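Local coordinates for protein oxidoreductase (Ralstonia eutropha, PDB 3HJ9) that binds flavin mononucleotide and probably acts as an oxidoreductase of the nitroreductase family, at residues V132-G146 and M197-I211. Residues are numbered along the deposited sequence; the frame is centred on the assembly and turned at random.
Sequences VGMAPLDLVFVANHG and MSLNEDEEPILSQTI
Strands 137-144 and 203-211 form a buried antiparallel pair in the nitroreductase sheet, strand 94-100 flanking the first and strand 181-185 the second. Backbone bonds run from a weak one, Leu137 N to Ile211 O, to His145 N to Asp202 O at 2.8 Å. A classic bulge opposite Phe141 shifts the register by one without breaking the bonding: Phe141 O takes Ile206 N (2.9 Å) while Phe141 N gives to Leu207 O. Pro205, which has no N-H to give, fits at a non-hydrogen-bonded place, its CB against Val140 CG1. On that face the slim, flexible selenomethionine Met197 brings its methyl CE to Val140 CB and Val142 CG2 (3.8 Å to the latter), with Leu199 beside it and Tyr97 packing on Met197, Leu199 and Val142. The other face carries Phe141, whose ring edge meets Gln209 at CZ-OE1 3.6 Å; buried OE1 has no hydrogen-bond partner, whereas Gln209 NE2 bonds Ala168 O. Thr210 OG1 gives to Asp138 OD1 (2.8 Å) from above the carboxylate plane and also bonds Arg185. At the far end His145 NE2 donates in its ring plane to Glu204 OE1 (2.8 Å), 42° out of the carboxylate plane; Glu204's extended chain (chi1 177°) carries OE1 to His145 and OE2 to Arg190. The loop entering strand 137-144 brings Val132 to the flavin, and Leu207 lies near Gly186, so the pair borders the FMN pocket of the nitroreductase fold.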
# COMPACT_ATOMS: atom_id res chain seq x y z
N VAL A 132 -7.53 19.03 5.17
CA VAL A 132 -7.57 17.95 6.17
C VAL A 132 -7.51 18.67 7.52
O VAL A 132 -6.59 19.43 7.74
CB VAL A 132 -6.40 17.00 6.02
CG1 VAL A 132 -6.37 16.00 7.21
CG2 VAL A 132 -6.47 16.29 4.69
N GLY A 133 -8.48 18.45 8.40
CA GLY A 133 -8.51 19.13 9.69
C GLY A 133 -7.50 18.61 10.70
O GLY A 133 -6.81 17.61 10.45
N MSE A 134 -7.43 19.28 11.84
CA MSE A 134 -6.55 18.84 12.96
C MSE A 134 -7.08 17.50 13.49
O MSE A 134 -8.29 17.28 13.56
CB MSE A 134 -6.53 19.91 14.07
CG MSE A 134 -5.65 19.60 15.30
SE MSE A 134 -3.74 19.21 14.97
CE MSE A 134 -3.13 20.98 14.33
N ALA A 135 -6.16 16.62 13.84
CA ALA A 135 -6.48 15.29 14.36
C ALA A 135 -5.54 14.93 15.54
O ALA A 135 -4.51 15.57 15.71
CB ALA A 135 -6.36 14.25 13.27
N PRO A 136 -5.90 13.92 16.36
CA PRO A 136 -5.09 13.52 17.50
C PRO A 136 -3.66 13.12 17.18
O PRO A 136 -2.78 13.30 18.02
CB PRO A 136 -5.85 12.34 18.09
CG PRO A 136 -7.20 12.44 17.59
CD PRO A 136 -7.19 13.21 16.33
N LEU A 137 -3.43 12.57 15.99
CA LEU A 137 -2.08 12.18 15.58
C LEU A 137 -1.89 12.15 14.06
O LEU A 137 -2.87 12.11 13.31
CB LEU A 137 -1.69 10.83 16.19
CG LEU A 137 -2.26 9.51 15.66
CD1 LEU A 137 -1.51 9.02 14.43
CD2 LEU A 137 -2.18 8.45 16.75
N ASP A 138 -0.62 12.25 13.63
CA ASP A 138 -0.24 12.05 12.23
C ASP A 138 0.84 10.96 12.22
O ASP A 138 1.75 11.00 13.03
CB ASP A 138 0.45 13.28 11.60
CG ASP A 138 -0.48 14.40 11.23
OD1 ASP A 138 -1.71 14.21 11.12
OD2 ASP A 138 0.08 15.51 11.00
N LEU A 139 0.76 10.02 11.29
CA LEU A 139 1.90 9.14 11.01
C LEU A 139 2.70 9.76 9.85
O LEU A 139 2.10 10.27 8.92
CB LEU A 139 1.45 7.76 10.60
CG LEU A 139 0.63 6.99 11.61
CD1 LEU A 139 0.27 5.61 10.95
CD2 LEU A 139 1.37 6.87 12.95
N VAL A 140 4.05 9.77 9.93
CA VAL A 140 4.91 10.13 8.77
C VAL A 140 5.76 8.92 8.37
O VAL A 140 6.50 8.34 9.23
CB VAL A 140 5.83 11.32 9.02
CG1 VAL A 140 6.45 11.76 7.70
CG2 VAL A 140 5.04 12.44 9.66
N PHE A 141 5.69 8.54 7.10
CA PHE A 141 6.43 7.39 6.56
C PHE A 141 7.68 7.98 5.91
O PHE A 141 7.59 8.68 4.89
CB PHE A 141 5.56 6.61 5.57
CG PHE A 141 4.29 6.04 6.19
CD1 PHE A 141 3.14 6.80 6.25
CD2 PHE A 141 4.27 4.75 6.72
CE1 PHE A 141 1.97 6.29 6.83
CE2 PHE A 141 3.11 4.21 7.29
CZ PHE A 141 1.95 4.98 7.34
N VAL A 142 8.81 7.76 6.56
CA VAL A 142 10.08 8.34 6.13
C VAL A 142 10.94 7.31 5.44
O VAL A 142 11.18 6.27 6.02
CB VAL A 142 10.83 8.91 7.32
CG1 VAL A 142 12.24 9.43 6.91
CG2 VAL A 142 9.99 10.02 8.01
N ALA A 143 11.42 7.61 4.23
CA ALA A 143 12.32 6.70 3.47
C ALA A 143 13.74 6.94 3.91
O ALA A 143 14.18 8.09 4.00
CB ALA A 143 12.23 6.91 1.94
N ASN A 144 14.45 5.85 4.16
CA ASN A 144 15.83 5.89 4.55
C ASN A 144 16.69 5.52 3.35
O ASN A 144 16.93 4.34 3.07
CB ASN A 144 16.09 4.99 5.75
CG ASN A 144 17.39 5.36 6.43
OD1 ASN A 144 18.44 5.51 5.79
ND2 ASN A 144 17.30 5.59 7.74
N HIS A 145 17.20 6.55 2.67
CA HIS A 145 18.04 6.37 1.48
C HIS A 145 19.36 5.64 1.74
O HIS A 145 19.91 5.02 0.81
CB HIS A 145 18.24 7.71 0.72
CG HIS A 145 16.99 8.20 0.03
ND1 HIS A 145 16.71 7.91 -1.29
CD2 HIS A 145 15.94 8.94 0.48
CE1 HIS A 145 15.55 8.44 -1.62
NE2 HIS A 145 15.06 9.07 -0.56
N GLY A 146 19.85 5.68 2.98
CA GLY A 146 21.05 4.92 3.37
C GLY A 146 20.91 3.41 3.24
O GLY A 146 21.89 2.74 3.00
N MSE A 197 11.17 17.97 11.46
CA MSE A 197 11.34 16.69 12.11
C MSE A 197 12.78 16.36 12.58
O MSE A 197 12.97 15.30 13.19
CB MSE A 197 10.85 15.56 11.19
CG MSE A 197 9.34 15.60 10.93
SE MSE A 197 8.91 14.27 9.58
CE MSE A 197 9.10 12.63 10.62
N SER A 198 13.76 17.24 12.28
CA SER A 198 15.19 17.06 12.62
C SER A 198 15.74 15.73 12.03
O SER A 198 16.50 15.03 12.68
CB SER A 198 15.40 17.14 14.14
OG SER A 198 14.83 18.35 14.71
N LEU A 199 15.30 15.40 10.82
CA LEU A 199 15.72 14.15 10.15
C LEU A 199 17.15 14.31 9.65
O LEU A 199 17.61 15.42 9.42
CB LEU A 199 14.82 13.81 8.95
CG LEU A 199 13.37 13.47 9.17
CD1 LEU A 199 12.65 13.18 7.84
CD2 LEU A 199 13.19 12.31 10.15
N ASN A 200 17.83 13.18 9.45
CA ASN A 200 19.18 13.16 8.88
C ASN A 200 19.09 13.45 7.39
O ASN A 200 17.99 13.35 6.83
CB ASN A 200 19.82 11.78 9.05
CG ASN A 200 20.02 11.42 10.50
OD1 ASN A 200 20.31 12.28 11.33
ND2 ASN A 200 19.88 10.14 10.81
N GLU A 201 20.23 13.76 6.77
CA GLU A 201 20.28 14.05 5.32
C GLU A 201 19.72 12.96 4.42
O GLU A 201 19.03 13.27 3.46
CB GLU A 201 21.68 14.40 4.83
CG GLU A 201 22.14 15.78 5.25
CD GLU A 201 23.49 16.20 4.64
OE1 GLU A 201 23.84 15.76 3.51
OE2 GLU A 201 24.20 16.99 5.30
N ASP A 202 19.99 11.69 4.78
CA ASP A 202 19.52 10.53 4.01
C ASP A 202 18.05 10.08 4.30
O ASP A 202 17.63 9.05 3.79
CB ASP A 202 20.53 9.36 4.13
CG ASP A 202 20.61 8.75 5.54
OD1 ASP A 202 19.80 9.10 6.42
OD2 ASP A 202 21.51 7.91 5.77
N GLU A 203 17.28 10.86 5.07
CA GLU A 203 15.89 10.53 5.44
C GLU A 203 14.91 11.45 4.77
O GLU A 203 15.00 12.65 4.94
CB GLU A 203 15.73 10.60 6.96
CG GLU A 203 16.43 9.46 7.67
CD GLU A 203 16.57 9.61 9.18
OE1 GLU A 203 16.45 10.74 9.74
OE2 GLU A 203 16.84 8.56 9.82
N GLU A 204 13.95 10.90 4.04
CA GLU A 204 12.99 11.68 3.25
C GLU A 204 11.54 11.31 3.59
O GLU A 204 11.18 10.15 3.42
CB GLU A 204 13.23 11.41 1.77
CG GLU A 204 12.25 12.12 0.83
CD GLU A 204 12.54 11.91 -0.64
OE1 GLU A 204 12.82 10.75 -1.00
OE2 GLU A 204 12.43 12.91 -1.42
N PRO A 205 10.72 12.28 4.07
CA PRO A 205 9.29 12.00 4.25
C PRO A 205 8.65 11.70 2.90
O PRO A 205 8.90 12.45 1.95
CB PRO A 205 8.72 13.32 4.82
CG PRO A 205 9.87 14.18 5.15
CD PRO A 205 11.10 13.65 4.48
N ILE A 206 7.88 10.61 2.81
CA ILE A 206 7.23 10.17 1.56
C ILE A 206 5.72 10.40 1.59
O ILE A 206 5.14 10.83 0.62
CB ILE A 206 7.49 8.63 1.27
CG1 ILE A 206 8.98 8.33 1.16
CG2 ILE A 206 6.92 8.21 -0.08
CD1 ILE A 206 9.73 9.25 0.09
N LEU A 207 5.08 9.98 2.67
CA LEU A 207 3.65 10.14 2.90
C LEU A 207 3.40 10.41 4.37
O LEU A 207 4.21 10.02 5.22
CB LEU A 207 2.90 8.84 2.59
CG LEU A 207 2.88 8.24 1.20
CD1 LEU A 207 2.27 6.80 1.27
CD2 LEU A 207 2.13 9.15 0.20
N SER A 208 2.32 11.12 4.66
CA SER A 208 1.85 11.24 6.03
C SER A 208 0.42 10.64 6.08
O SER A 208 -0.19 10.34 5.03
CB SER A 208 1.89 12.67 6.55
OG SER A 208 1.03 13.45 5.78
N GLN A 209 -0.09 10.42 7.28
CA GLN A 209 -1.46 9.91 7.44
C GLN A 209 -2.06 10.43 8.72
O GLN A 209 -1.53 10.18 9.82
CB GLN A 209 -1.46 8.40 7.41
CG GLN A 209 -2.82 7.70 7.24
CD GLN A 209 -2.63 6.17 7.13
OE1 GLN A 209 -1.62 5.65 7.61
NE2 GLN A 209 -3.57 5.47 6.48
N THR A 210 -3.17 11.16 8.57
CA THR A 210 -3.83 11.83 9.69
C THR A 210 -4.90 10.89 10.22
O THR A 210 -5.72 10.44 9.44
CB THR A 210 -4.37 13.15 9.22
OG1 THR A 210 -3.25 13.90 8.76
CG2 THR A 210 -5.08 13.91 10.30
N ILE A 211 -4.85 10.60 11.52
CA ILE A 211 -5.72 9.61 12.15
C ILE A 211 -6.41 10.12 13.41
O ILE A 211 -5.81 10.86 14.20
CB ILE A 211 -4.88 8.32 12.45
CG1 ILE A 211 -4.45 7.67 11.13
CG2 ILE A 211 -5.66 7.31 13.34
CD1 ILE A 211 -3.54 6.48 11.25